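Long-range contact in MccF (Escherichia coli, PDB 4IIY), which is a microcin C7 self-immunity protein of the peptidase S66 family, probably a serine carboxypeptidase that hydrolyses the antibiotic: residues F49-V57 with T83-S91. The protein carries 1 engineered substitution. Sequence-based numbering, arbitrary orientation.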
loop_
_atom_site.group_PDB
_atom_site.type_symbol
_atom_site.label_atom_id
_atom_site.label_comp_id
_atom_site.label_asym_id
_atom_site.label_seq_id
_atom_site.Cartn_x
_atom_site.Cartn_y
_atom_site.Cartn_z
ATOM N N PHE B 49 14.152 -6.337 -19.103
ATOM C CA PHE B 49 13.709 -4.953 -18.959
ATOM C C PHE B 49 13.743 -4.532 -17.494
ATOM O O PHE B 49 13.636 -5.376 -16.598
ATOM C CB PHE B 49 12.284 -4.791 -19.509
ATOM C CG PHE B 49 11.244 -5.519 -18.704
ATOM C CD1 PHE B 49 10.504 -4.853 -17.744
ATOM C CD2 PHE B 49 11.039 -6.875 -18.872
ATOM C CE1 PHE B 49 9.569 -5.529 -16.983
ATOM C CE2 PHE B 49 10.101 -7.550 -18.126
ATOM C CZ PHE B 49 9.370 -6.877 -17.170
ATOM N N SER B 50 13.882 -3.230 -17.260
ATOM C CA SER B 50 13.911 -2.658 -15.914
ATOM C C SER B 50 12.730 -1.699 -15.740
ATOM O O SER B 50 12.818 -0.504 -16.046
ATOM C CB SER B 50 15.235 -1.930 -15.682
ATOM O OG SER B 50 16.349 -2.800 -15.869
ATOM N N SER B 51 11.618 -2.233 -15.248
ATOM C CA SER B 51 10.391 -1.445 -15.135
ATOM C C SER B 51 10.333 -0.586 -13.876
ATOM O O SER B 51 9.395 0.201 -13.711
ATOM C CB SER B 51 9.145 -2.332 -15.217
ATOM O OG SER B 51 9.098 -3.302 -14.175
ATOM N N SER B 52 11.329 -0.706 -13.001
ATOM C CA SER B 52 11.355 0.104 -11.787
ATOM C C SER B 52 12.789 0.436 -11.355
ATOM O O SER B 52 13.407 1.346 -11.923
ATOM C CB SER B 52 10.550 -0.571 -10.668
ATOM O OG SER B 52 10.328 0.316 -9.585
ATOM N N ALA B 53 13.337 -0.270 -10.372
ATOM C CA ALA B 53 14.661 0.080 -9.849
ATOM C C ALA B 53 15.770 -0.172 -10.867
ATOM O O ALA B 53 15.737 -1.178 -11.577
ATOM C CB ALA B 53 14.952 -0.683 -8.564
ATOM N N PRO B 54 16.771 0.726 -10.926
ATOM C CA PRO B 54 17.828 0.612 -11.940
ATOM C C PRO B 54 18.975 -0.309 -11.514
ATOM O O PRO B 54 20.144 0.108 -11.503
ATOM C CB PRO B 54 18.328 2.051 -12.058
ATOM C CG PRO B 54 18.187 2.585 -10.665
ATOM C CD PRO B 54 16.870 1.995 -10.177
ATOM N N ALA B 55 18.664 -1.560 -11.198
ATOM C CA ALA B 55 19.660 -2.442 -10.607
ATOM C C ALA B 55 20.736 -2.929 -11.571
ATOM O O ALA B 55 21.747 -3.458 -11.117
ATOM C CB ALA B 55 18.999 -3.621 -9.859
ATOM N N THR B 56 20.560 -2.765 -12.879
ATOM C CA THR B 56 21.673 -3.060 -13.780
ATOM C C THR B 56 22.851 -2.129 -13.506
ATOM O O THR B 56 23.989 -2.456 -13.858
ATOM C CB THR B 56 21.296 -3.011 -15.274
ATOM O OG1 THR B 56 20.890 -1.686 -15.647
ATOM C CG2 THR B 56 20.200 -4.027 -15.600
ATOM N N VAL B 57 22.576 -0.985 -12.881
ATOM C CA VAL B 57 23.615 -0.066 -12.416
ATOM C C VAL B 57 23.922 -0.269 -10.929
ATOM O O VAL B 57 25.084 -0.417 -10.536
ATOM C CB VAL B 57 23.220 1.414 -12.666
ATOM C CG1 VAL B 57 24.246 2.371 -12.055
ATOM C CG2 VAL B 57 23.061 1.679 -14.161
ATOM N N THR B 83 18.935 -0.523 -19.890
ATOM C CA THR B 83 20.060 -1.157 -19.215
ATOM C C THR B 83 21.209 -0.164 -19.080
ATOM O O THR B 83 21.579 0.517 -20.039
ATOM C CB THR B 83 20.511 -2.406 -19.971
ATOM O OG1 THR B 83 19.410 -3.322 -20.037
ATOM C CG2 THR B 83 21.684 -3.084 -19.280
ATOM N N GLY B 84 21.761 -0.056 -17.877
ATOM C CA GLY B 84 22.880 0.842 -17.649
ATOM C C GLY B 84 22.509 2.297 -17.407
ATOM O O GLY B 84 23.391 3.149 -17.277
ATOM N N LYS B 85 21.210 2.593 -17.345
ATOM C CA LYS B 85 20.738 3.965 -17.147
ATOM C C LYS B 85 20.176 4.154 -15.744
ATOM O O LYS B 85 19.719 3.191 -15.117
ATOM C CB LYS B 85 19.647 4.302 -18.162
ATOM C CG LYS B 85 19.986 3.955 -19.598
ATOM C CD LYS B 85 21.058 4.858 -20.159
ATOM C CE LYS B 85 21.227 4.621 -21.652
ATOM N NZ LYS B 85 22.181 5.588 -22.259
ATOM N N THR B 86 20.189 5.394 -15.255
ATOM C CA THR B 86 19.542 5.707 -13.986
ATOM C C THR B 86 18.808 7.038 -14.046
ATOM O O THR B 86 19.273 8.005 -14.667
ATOM C CB THR B 86 20.539 5.774 -12.811
ATOM O OG1 THR B 86 21.468 6.846 -13.020
ATOM C CG2 THR B 86 21.292 4.467 -12.656
ATOM N N ASP B 87 17.650 7.075 -13.389
ATOM C CA ASP B 87 16.946 8.312 -13.082
ATOM C C ASP B 87 16.669 8.302 -11.580
ATOM O O ASP B 87 15.517 8.187 -11.138
ATOM C CB ASP B 87 15.646 8.408 -13.868
ATOM C CG ASP B 87 14.933 9.730 -13.659
ATOM O OD1 ASP B 87 15.623 10.777 -13.596
ATOM O OD2 ASP B 87 13.683 9.735 -13.557
ATOM N N PHE B 88 17.746 8.388 -10.804
ATOM C CA PHE B 88 17.697 8.339 -9.348
ATOM C C PHE B 88 17.124 7.005 -8.845
ATOM O O PHE B 88 17.840 6.007 -8.820
ATOM C CB PHE B 88 17.012 9.592 -8.782
ATOM C CG PHE B 88 17.665 10.865 -9.246
ATOM C CD1 PHE B 88 18.812 11.340 -8.626
ATOM C CD2 PHE B 88 17.171 11.545 -10.345
ATOM C CE1 PHE B 88 19.433 12.493 -9.080
ATOM C CE2 PHE B 88 17.783 12.700 -10.797
ATOM C CZ PHE B 88 18.916 13.171 -10.166
ATOM N N TYR B 89 15.840 6.970 -8.504
ATOM C CA TYR B 89 15.217 5.801 -7.890
ATOM C C TYR B 89 14.637 4.813 -8.901
ATOM O O TYR B 89 14.123 3.760 -8.516
ATOM C CB TYR B 89 14.088 6.255 -6.961
ATOM C CG TYR B 89 12.916 6.922 -7.672
ATOM C CD1 TYR B 89 11.763 6.208 -7.987
ATOM C CD2 TYR B 89 12.966 8.263 -8.021
ATOM C CE1 TYR B 89 10.689 6.820 -8.635
ATOM C CE2 TYR B 89 11.905 8.881 -8.666
ATOM C CZ TYR B 89 10.762 8.159 -8.967
ATOM O OH TYR B 89 9.704 8.780 -9.601
ATOM N N ARG B 90 14.700 5.158 -10.183
ATOM C CA ARG B 90 14.080 4.344 -11.227
ATOM C C ARG B 90 14.982 4.336 -12.459
ATOM O O ARG B 90 15.974 5.075 -12.511
ATOM C CB ARG B 90 12.690 4.891 -11.570
ATOM C CG ARG B 90 12.714 6.332 -12.032
ATOM C CD ARG B 90 11.320 6.919 -12.225
ATOM N NE ARG B 90 11.414 8.227 -12.866
ATOM C CZ ARG B 90 10.377 8.933 -13.299
ATOM N NH1 ARG B 90 9.137 8.499 -13.127
ATOM N NH2 ARG B 90 10.589 10.094 -13.914
ATOM N N SER B 91 14.655 3.510 -13.444
ATOM C CA SER B 91 15.483 3.368 -14.638
ATOM C C SER B 91 15.236 4.453 -15.680
ATOM O O SER B 91 16.076 4.657 -16.564
ATOM C CB SER B 91 15.196 2.029 -15.280
ATOM O OG SER B 91 13.800 1.928 -15.485
HETATM O O HOH W 1 16.866 -2.977 -18.502
HETATM O O HOH W 2 11.611 2.476 -9.001
#
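Beside the inosine-ligand pocket, the loop leaving the end of strand 45-49 packs against the loop 83-91. Two backbone oxygens hold Ser91. Its OG donates to Ser50 O at 2.7 Å, from a position tilted out of the carbonyl plane. Its N gives only a weak bond to Ser52 O, bent to 127° at the hydrogen, and Arg90 CA approaches the same oxygen at 3.2 Å as a C-H...O contact. The Pro54 ring lies in the curve of the opposing chain: CB is 3.5 Å from Lys85 O, while CD lies 3.7 Å from Tyr89 O. Further along, Gly84 N points almost straight (175°) at Thr56 OG1, 2.9 Å away. With Thr56 chi1 at 63°, CG2 stands anti to the carbonyl carbon and OG1 is turned to the glycine. A valine in place of Thr56 would probably leave the Gly84 N-H without this acceptor and let the backbone at Gly84 shift more freely. Val57 and Thr86 cross at about a right angle, Thr86 CG2 resting 3.6 Å from Val57 CB. Water 1 joins Ser50 OG to Thr83 OG1, and water 2 joins Ser52 OG to Tyr89 O; Ser50 OG also bonds Thr116 OG1, and Ser52 OG the backbone N atoms of Asp120 and Asn121. In the type II' turn 87-90 Arg90 grips Asp87 OD2 side-on through NE and NH2; Arg313 of the second subunit pairs with Asp87, and Glu280 and Glu321 of that subunit with Arg90. Such loops, following the C-terminal ends of neighbouring parallel strands 45-49 and 76-79, are where alpha/beta folds typically place their ligand sites; here Ala53 comes within about 5 Å of the bound inosine compound, side chain to ligand.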